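Local coordinates for Nrps/pks (Streptomyces albus, PDB 4OPF), which serves as a ketosynthase domain of the oxazolomycin assembly line, adopts the thiolase fold and probably handles acyl chains of the growing polyketide, at residues D25-L30 with G339-I344; R219-A224 with S326-I331; I292-A297 with L304-A309. One frame throughout, in Å; residues are numbered along the deposited sequence.

Interaction 1: residues D25-L30 with G339-I344; sequences DAYWRL and GIAGVI
Tyr27 reaches from helix 24-33 to Ala341 and Ile344 on helix 338-352. The domain has the thiolase fold of ketosynthases. Helix 338-352 is one of its inner helices: Ile340 and Val343 touch Ala163 and Leu164 of helix 162-175, and together with Ile344 they also touch Leu230 of strand 226-234. Helix 24-33 lies close to the N terminus, so the contact joins residues far apart in sequence.

The polar part is one hydrogen bond. Tyr27 OH donates to the backbone Ala341 O over 2.8 Å. The oxygen sits at the edge of the phenol ring, in its plane. The hydroxyl misses the carbonyl lone pairs: the C=O...OH angle is only 109°, and the hydroxyl stands above the carbonyl plane, 49° out of it. The hydroxyl therefore comes to the side of the helix carbonyl rather than to its end. The bond gives the phenol a polar partner in a buried place.

The apolar part lies along one edge of the same ring. Tyr27 CE2 meets Ile344 CG2 at 3.8 Å, near the ring plane. Phe18 meets the ring too, and Leu348 touches the tyrosine one turn further along the helix.

The tyrosine gets there with CG anti to the backbone N (chi1 -170°). This sends the ring across the gap between the helices, whose nearest CA atoms, those of Tyr27 and Ile344, are 9.2 Å apart. Ala341 CB lies 3.5 Å from Tyr27 OH.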
loop_
_atom_site.group_PDB
_atom_site.type_symbol
_atom_site.label_atom_id
_atom_site.label_comp_id
_atom_site.label_asym_id
_atom_site.label_seq_id
_atom_site.Cartn_x
_atom_site.Cartn_y
_atom_site.Cartn_z
ATOM N N ASP A 25 24.123 12.918 11.309
ATOM C CA ASP A 25 25.086 13.980 11.431
ATOM C C ASP A 25 26.224 13.715 10.454
ATOM O O ASP A 25 26.677 14.628 9.797
ATOM C CB ASP A 25 25.567 14.099 12.890
ATOM C CG ASP A 25 24.508 14.746 13.799
ATOM O OD1 ASP A 25 23.537 15.354 13.305
ATOM O OD2 ASP A 25 24.640 14.645 15.020
ATOM N N ALA A 26 26.663 12.466 10.343
ATOM C CA ALA A 26 27.672 12.134 9.378
ATOM C C ALA A 26 27.122 12.260 7.934
ATOM O O ALA A 26 27.842 12.622 7.014
ATOM C CB ALA A 26 28.259 10.750 9.651
ATOM N N TYR A 27 25.844 11.957 7.730
ATOM C CA TYR A 27 25.254 12.113 6.435
ATOM C C TYR A 27 25.265 13.609 6.030
ATOM O O TYR A 27 25.581 13.946 4.908
ATOM C CB TYR A 27 23.845 11.518 6.438
ATOM C CG TYR A 27 23.164 11.393 5.126
ATOM C CD1 TYR A 27 23.793 10.871 4.022
ATOM C CD2 TYR A 27 21.838 11.722 5.013
ATOM C CE1 TYR A 27 23.111 10.753 2.803
ATOM C CE2 TYR A 27 21.126 11.542 3.854
ATOM C CZ TYR A 27 21.766 11.056 2.744
ATOM O OH TYR A 27 21.012 10.948 1.578
ATOM N N TRP A 28 24.895 14.486 6.931
ATOM C CA TRP A 28 24.922 15.892 6.669
ATOM C C TRP A 28 26.333 16.365 6.372
ATOM O O TRP A 28 26.512 17.104 5.458
ATOM C CB TRP A 28 24.349 16.693 7.824
ATOM C CG TRP A 28 24.430 18.159 7.568
ATOM C CD1 TRP A 28 25.228 19.067 8.221
ATOM C CD2 TRP A 28 23.771 18.883 6.525
ATOM N NE1 TRP A 28 25.060 20.317 7.653
ATOM C CE2 TRP A 28 24.157 20.230 6.633
ATOM C CE3 TRP A 28 22.842 18.531 5.548
ATOM C CZ2 TRP A 28 23.682 21.209 5.782
ATOM C CZ3 TRP A 28 22.312 19.522 4.731
ATOM C CH2 TRP A 28 22.761 20.825 4.829
ATOM N N ARG A 29 27.333 15.906 7.110
ATOM C CA ARG A 29 28.719 16.259 6.810
ATOM C C ARG A 29 29.129 15.781 5.424
ATOM O O ARG A 29 29.738 16.551 4.665
ATOM C CB ARG A 29 29.718 15.749 7.872
ATOM C CG ARG A 29 29.678 16.596 9.149
ATOM C CD ARG A 29 30.747 16.274 10.175
ATOM N NE ARG A 29 30.829 14.853 10.542
ATOM C CZ ARG A 29 30.110 14.257 11.519
ATOM N NH1 ARG A 29 30.275 12.948 11.767
ATOM N NH2 ARG A 29 29.205 14.947 12.240
ATOM N N LEU A 30 28.817 14.533 5.087
ATOM C CA LEU A 30 29.135 14.009 3.792
ATOM C C LEU A 30 28.540 14.898 2.682
ATOM O O LEU A 30 29.257 15.283 1.716
ATOM C CB LEU A 30 28.608 12.579 3.644
ATOM C CG LEU A 30 28.822 11.889 2.302
ATOM C CD1 LEU A 30 30.159 11.207 2.269
ATOM C CD2 LEU A 30 27.807 10.847 1.990
ATOM N N GLY A 339 14.610 6.779 -2.428
ATOM C CA GLY A 339 13.705 7.839 -2.109
ATOM C C GLY A 339 13.935 8.341 -0.705
ATOM O O GLY A 339 13.755 9.535 -0.428
ATOM N N ILE A 340 14.297 7.436 0.212
ATOM C CA ILE A 340 14.334 7.849 1.600
ATOM C C ILE A 340 15.644 8.614 1.808
ATOM O O ILE A 340 15.661 9.525 2.599
ATOM C CB ILE A 340 14.134 6.687 2.649
ATOM C CG1 ILE A 340 13.776 7.288 4.002
ATOM C CG2 ILE A 340 15.366 5.879 2.834
ATOM C CD1 ILE A 340 12.358 7.773 4.002
ATOM N N ALA A 341 16.713 8.253 1.115
ATOM C CA ALA A 341 17.947 9.035 1.137
ATOM C C ALA A 341 17.762 10.463 0.624
ATOM O O ALA A 341 18.257 11.422 1.218
ATOM C CB ALA A 341 19.012 8.348 0.341
ATOM N N GLY A 342 16.977 10.594 -0.433
ATOM C CA GLY A 342 16.612 11.855 -0.974
ATOM C C GLY A 342 15.745 12.679 -0.076
ATOM O O GLY A 342 15.999 13.853 0.070
ATOM N N VAL A 343 14.731 12.079 0.558
ATOM C CA VAL A 343 13.874 12.809 1.444
ATOM C C VAL A 343 14.655 13.280 2.656
ATOM O O VAL A 343 14.512 14.414 3.057
ATOM C CB VAL A 343 12.652 11.950 1.848
ATOM C CG1 VAL A 343 11.900 12.533 3.033
ATOM C CG2 VAL A 343 11.700 11.825 0.645
ATOM N N ILE A 344 15.506 12.435 3.218
ATOM C CA ILE A 344 16.283 12.812 4.420
ATOM C C ILE A 344 17.272 13.965 4.085
ATOM O O ILE A 344 17.372 14.936 4.846
ATOM C CB ILE A 344 17.005 11.591 5.031
ATOM C CG1 ILE A 344 15.930 10.667 5.667
ATOM C CG2 ILE A 344 18.049 11.994 6.066
ATOM C CD1 ILE A 344 16.454 9.351 6.174
#

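Interaction 2: residues R219-A224 with S326-I331; sequences RGFTPA and SVKPNI
Phe221 lays one face of its ring against the side chain of Lys328. The pair accounts for most of the surface this contact buries. Lys328 CB stands over the face, 3.7 Å from the centroid of the Phe221 ring and 15° off its normal, a CH-pi contact. The chain then runs on across the ring, and Lys328 CD lies 3.6 Å from Phe221 CE2. CB and CD rest over different parts of the same face, CB nearest CE1 and CZ, CD nearest CE2 and CD2. The two side chains cross at about a right angle. The lysine stays extended beyond CG, which carries its amine past the ring. NZ ends at the backbone oxygens of Asn295 and Ala296 and bonds to both. The phenylalanine therefore packs on the methylene part of a lysine whose polar end is held elsewhere.

Lys328 begins a Lys-Pro-Asn-Ile-Gly-His segment, the counterpart of the Lys-Ser-Asn-Ile-Gly-His motif familiar in ketosynthases. Its short helix is capped from just before. Ser326 OG accepts from Lys328 N at 3.1 Å, with an N-H...O angle of 157°. This bond ties down the backbone from which the lysine side chain starts. Pro329 adds a looser apolar touch, its CD 4.5 Å from Phe221 CE1.

Ile331 meets the loop 219-224 through its backbone, not its branches. Ala224 CB comes to 3.1 Å from Ile331 O, a close fit between a methyl and a carbonyl. Thr222 and Ala224 also share backbone hydrogen bonds with His333, just past Ile331. Gly220 makes another, with Gly298. Val213 also touches the Phe221 ring.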
loop_
_atom_site.group_PDB
_atom_site.type_symbol
_atom_site.label_atom_id
_atom_site.label_comp_id
_atom_site.label_asym_id
_atom_site.label_seq_id
_atom_site.Cartn_x
_atom_site.Cartn_y
_atom_site.Cartn_z
ATOM N N ARG A 219 26.291 6.179 -17.073
ATOM C CA ARG A 219 26.241 4.719 -17.280
ATOM C C ARG A 219 25.415 3.954 -16.199
ATOM O O ARG A 219 25.596 2.740 -16.037
ATOM C CB ARG A 219 27.691 4.158 -17.266
ATOM C CG ARG A 219 28.292 3.772 -18.621
ATOM C CD ARG A 219 29.243 2.574 -18.499
ATOM N NE ARG A 219 28.521 1.309 -18.267
ATOM C CZ ARG A 219 28.641 0.509 -17.200
ATOM N NH1 ARG A 219 29.484 0.787 -16.208
ATOM N NH2 ARG A 219 27.910 -0.599 -17.128
ATOM N N GLY A 220 24.534 4.639 -15.457
ATOM C CA GLY A 220 23.944 4.056 -14.233
ATOM C C GLY A 220 24.978 3.989 -13.109
ATOM O O GLY A 220 26.185 4.150 -13.344
ATOM N N PHE A 221 24.524 3.724 -11.888
ATOM C CA PHE A 221 25.363 3.921 -10.686
ATOM C C PHE A 221 25.830 2.633 -10.063
ATOM O O PHE A 221 25.319 1.572 -10.407
ATOM C CB PHE A 221 24.571 4.711 -9.654
ATOM C CG PHE A 221 24.338 6.116 -10.055
ATOM C CD1 PHE A 221 25.298 7.096 -9.776
ATOM C CD2 PHE A 221 23.187 6.465 -10.753
ATOM C CE1 PHE A 221 25.101 8.414 -10.169
ATOM C CE2 PHE A 221 22.968 7.781 -11.143
ATOM C CZ PHE A 221 23.920 8.760 -10.854
ATOM N N THR A 222 26.789 2.735 -9.140
ATOM C CA THR A 222 27.068 1.639 -8.231
ATOM C C THR A 222 25.810 1.360 -7.360
ATOM O O THR A 222 25.311 2.259 -6.697
ATOM C CB THR A 222 28.248 1.927 -7.267
ATOM O OG1 THR A 222 29.218 2.751 -7.902
ATOM C CG2 THR A 222 28.941 0.591 -6.794
ATOM N N PRO A 223 25.318 0.122 -7.377
ATOM C CA PRO A 223 24.336 -0.239 -6.358
ATOM C C PRO A 223 24.930 -0.016 -4.974
ATOM O O PRO A 223 26.144 -0.181 -4.771
ATOM C CB PRO A 223 24.062 -1.725 -6.618
ATOM C CG PRO A 223 24.451 -1.944 -8.049
ATOM C CD PRO A 223 25.656 -1.032 -8.240
ATOM N N ALA A 224 24.069 0.438 -4.071
ATOM C CA ALA A 224 24.453 0.817 -2.742
ATOM C C ALA A 224 23.418 0.338 -1.701
ATOM O O ALA A 224 22.298 -0.018 -2.021
ATOM C CB ALA A 224 24.566 2.316 -2.663
ATOM N N SER A 326 21.194 15.717 -6.658
ATOM C CA SER A 326 21.067 14.283 -6.477
ATOM C C SER A 326 22.059 13.758 -5.469
ATOM O O SER A 326 23.244 14.093 -5.574
ATOM C CB SER A 326 21.368 13.602 -7.837
ATOM O OG SER A 326 21.356 12.184 -7.676
ATOM N N VAL A 327 21.657 12.784 -4.627
ATOM C CA VAL A 327 22.562 12.125 -3.700
ATOM C C VAL A 327 23.362 11.043 -4.350
ATOM O O VAL A 327 24.292 10.508 -3.737
ATOM C CB VAL A 327 21.873 11.413 -2.497
ATOM C CG1 VAL A 327 21.262 12.419 -1.614
ATOM C CG2 VAL A 327 20.765 10.468 -2.914
ATOM N N LYS A 328 22.951 10.624 -5.530
ATOM C CA LYS A 328 23.561 9.409 -6.091
ATOM C C LYS A 328 25.073 9.501 -6.354
ATOM O O LYS A 328 25.787 8.539 -6.142
ATOM C CB LYS A 328 22.849 8.985 -7.355
ATOM C CG LYS A 328 21.422 8.567 -7.082
ATOM C CD LYS A 328 20.797 7.975 -8.322
ATOM C CE LYS A 328 19.300 7.850 -8.122
ATOM N NZ LYS A 328 18.744 7.294 -9.392
ATOM N N PRO A 329 25.581 10.652 -6.812
ATOM C CA PRO A 329 27.043 10.732 -6.928
ATOM C C PRO A 329 27.743 10.658 -5.562
ATOM O O PRO A 329 28.894 10.280 -5.513
ATOM C CB PRO A 329 27.266 12.103 -7.566
ATOM C CG PRO A 329 25.978 12.394 -8.258
ATOM C CD PRO A 329 24.935 11.868 -7.306
ATOM N N ASN A 330 27.056 10.975 -4.461
ATOM C CA ASN A 330 27.641 10.897 -3.142
ATOM C C ASN A 330 27.605 9.477 -2.552
ATOM O O ASN A 330 28.541 9.087 -1.874
ATOM C CB ASN A 330 26.898 11.787 -2.158
ATOM C CG ASN A 330 26.791 13.247 -2.613
ATOM O OD1 ASN A 330 25.947 13.613 -3.454
ATOM N ND2 ASN A 330 27.588 14.092 -2.010
ATOM N N ILE A 331 26.505 8.750 -2.726
ATOM C CA ILE A 331 26.350 7.455 -2.056
ATOM C C ILE A 331 25.979 6.280 -2.945
ATOM O O ILE A 331 25.792 5.184 -2.421
ATOM C CB ILE A 331 25.288 7.507 -0.966
ATOM C CG1 ILE A 331 23.928 7.773 -1.556
ATOM C CG2 ILE A 331 25.667 8.549 0.089
ATOM C CD1 ILE A 331 22.789 7.725 -0.527
#

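Interaction 3: residues I292-A297 with L304-A309; sequences IETNAA and LIELKA
Glu306 pushes its carboxylate up to the backbone of Asn295 and Ala296. Each oxygen takes one N-H. Asn295 N donates to Glu306 OE2 at 2.8 Å, with an N-H...O angle of 165°. Ala296 N donates to Glu306 OE1 at 3.0 Å, and this bond is nearly straight at 172°. Both oxygens use the syn lone pair, the side facing the other oxygen. A water extends the pattern. It donates to Glu306 OE1 at 2.7 Å and accepts from Ala297 N at 3.0 Å. Three successive N-H groups are thus satisfied by one carboxylate, two directly. They would be expected to favour its charged form.

The contact lies within a beta-alpha-beta unit of strand 291-293, helix 300-314 and strand 322-325. The loop after the first strand carries Asn-Ala-Ala where ketosynthases commonly have His-Gly-Thr.

The glutamate reaches the loop from the helix with CG anti to the backbone N (chi1 180°) and an extended chain. Thr294 CB packs 3.4 Å from Glu306 OE2. With an alanine in place of Glu306, the N-H groups of Asn295 and Ala296 would probably lose their acceptors and the loop this tie to the helix. Other loop atoms have other partners: Thr294 OG1 bonds to Gly325 O, and Asn295 OD1 accepts from Phe396 N.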
loop_
_atom_site.group_PDB
_atom_site.type_symbol
_atom_site.label_atom_id
_atom_site.label_comp_id
_atom_site.label_asym_id
_atom_site.label_seq_id
_atom_site.Cartn_x
_atom_site.Cartn_y
_atom_site.Cartn_z
ATOM N N ILE A 292 15.078 20.916 -6.161
ATOM C CA ILE A 292 14.558 19.605 -6.460
ATOM C C ILE A 292 15.700 18.572 -6.392
ATOM O O ILE A 292 16.698 18.681 -7.108
ATOM C CB ILE A 292 13.958 19.582 -7.848
ATOM C CG1 ILE A 292 12.869 20.673 -7.931
ATOM C CG2 ILE A 292 13.384 18.236 -8.199
ATOM C CD1 ILE A 292 12.244 20.751 -9.264
ATOM N N GLU A 293 15.531 17.595 -5.514
ATOM C CA GLU A 293 16.284 16.357 -5.555
ATOM C C GLU A 293 15.679 15.489 -6.685
ATOM O O GLU A 293 14.619 14.891 -6.543
ATOM C CB GLU A 293 16.216 15.666 -4.205
ATOM C CG GLU A 293 16.749 14.206 -4.150
ATOM C CD GLU A 293 18.269 14.071 -4.210
ATOM O OE1 GLU A 293 18.955 15.143 -4.081
ATOM O OE2 GLU A 293 18.784 12.893 -4.392
ATOM N N THR A 294 16.405 15.403 -7.783
ATOM C CA THR A 294 15.943 14.845 -9.022
ATOM C C THR A 294 15.997 13.311 -8.962
ATOM O O THR A 294 16.684 12.726 -8.145
ATOM C CB THR A 294 16.843 15.285 -10.204
ATOM O OG1 THR A 294 18.198 14.844 -9.981
ATOM C CG2 THR A 294 16.844 16.782 -10.359
ATOM N N ASN A 295 15.303 12.686 -9.893
ATOM C CA ASN A 295 15.370 11.259 -10.088
ATOM C C ASN A 295 16.744 10.789 -10.481
ATOM O O ASN A 295 17.258 9.819 -9.945
ATOM C CB ASN A 295 14.398 10.829 -11.143
ATOM C CG ASN A 295 14.374 9.330 -11.289
ATOM O OD1 ASN A 295 14.212 8.614 -10.320
ATOM N ND2 ASN A 295 14.617 8.850 -12.493
ATOM N N ALA A 296 17.334 11.475 -11.436
ATOM C CA ALA A 296 18.721 11.255 -11.783
ATOM C C ALA A 296 18.996 9.837 -12.208
ATOM O O ALA A 296 19.767 9.115 -11.604
ATOM C CB ALA A 296 19.627 11.679 -10.628
ATOM N N ALA A 297 18.361 9.435 -13.282
ATOM C CA ALA A 297 18.462 8.053 -13.739
ATOM C C ALA A 297 19.894 7.709 -14.140
ATOM O O ALA A 297 20.297 6.593 -13.983
ATOM C CB ALA A 297 17.530 7.821 -14.929
ATOM N N LEU A 304 17.445 13.755 -19.886
ATOM C CA LEU A 304 16.965 14.874 -20.667
ATOM C C LEU A 304 15.452 15.052 -20.531
ATOM O O LEU A 304 14.944 16.151 -20.399
ATOM C CB LEU A 304 17.315 14.643 -22.125
ATOM C CG LEU A 304 16.837 15.719 -23.078
ATOM C CD1 LEU A 304 17.515 17.037 -22.718
ATOM C CD2 LEU A 304 17.106 15.297 -24.528
ATOM N N ILE A 305 14.731 13.952 -20.598
ATOM C CA ILE A 305 13.295 13.967 -20.384
ATOM C C ILE A 305 12.959 14.579 -19.031
ATOM O O ILE A 305 12.050 15.453 -18.926
ATOM C CB ILE A 305 12.706 12.557 -20.533
ATOM C CG1 ILE A 305 12.659 12.232 -22.036
ATOM C CG2 ILE A 305 11.345 12.458 -19.854
ATOM C CD1 ILE A 305 12.399 10.777 -22.330
ATOM N N GLU A 306 13.697 14.165 -18.014
ATOM C CA GLU A 306 13.458 14.696 -16.685
ATOM C C GLU A 306 13.654 16.192 -16.620
ATOM O O GLU A 306 12.837 16.893 -16.017
ATOM C CB GLU A 306 14.278 14.001 -15.574
ATOM C CG GLU A 306 13.960 14.639 -14.235
ATOM C CD GLU A 306 14.605 14.005 -12.969
ATOM O OE1 GLU A 306 15.678 13.331 -13.114
ATOM O OE2 GLU A 306 14.033 14.243 -11.824
ATOM N N LEU A 307 14.750 16.687 -17.174
ATOM C CA LEU A 307 15.036 18.127 -17.126
ATOM C C LEU A 307 13.966 18.972 -17.871
ATOM O O LEU A 307 13.543 19.995 -17.402
ATOM C CB LEU A 307 16.394 18.416 -17.752
ATOM C CG LEU A 307 17.606 17.903 -16.964
ATOM C CD1 LEU A 307 18.829 18.280 -17.751
ATOM C CD2 LEU A 307 17.746 18.466 -15.582
ATOM N N LYS A 308 13.505 18.497 -19.006
ATOM C CA LYS A 308 12.434 19.185 -19.725
ATOM C C LYS A 308 11.144 19.125 -18.966
ATOM O O LYS A 308 10.384 20.064 -18.989
ATOM C CB LYS A 308 12.232 18.551 -21.090
ATOM C CG LYS A 308 13.425 18.811 -21.997
ATOM C CD LYS A 308 13.201 18.207 -23.381
ATOM C CE LYS A 308 14.407 18.488 -24.289
ATOM N NZ LYS A 308 14.343 17.798 -25.619
ATOM N N ALA A 309 10.887 18.030 -18.260
ATOM C CA ALA A 309 9.624 17.923 -17.536
ATOM C C ALA A 309 9.612 18.852 -16.316
ATOM O O ALA A 309 8.580 19.514 -16.012
ATOM C CB ALA A 309 9.389 16.477 -17.099
HETATM O O HOH W 1 16.494 11.351 -14.689
#

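From the N terminus, helix 24-33 comes first, and interaction 1 joins it to helix 338-352, closing a loop of about 300 residues. Interaction 2 closes a loop of about 100 residues nested inside it, between the stretch before strand 226-234 and residues 326-331. Interaction 3, a short closure between the loop that follows strand 291-293 and helix 300-314, is nested inside interaction 2. No two of them cross. Residues 326-331 link all three. Val327 packs on Tyr27, and Val327 N lies 2.9 Å from Glu293 OE2, probably hydrogen-bonded. Glu293 also forms a salt bridge with Lys345, so strand 291-293 is tied to helix 338-352 of interaction 1.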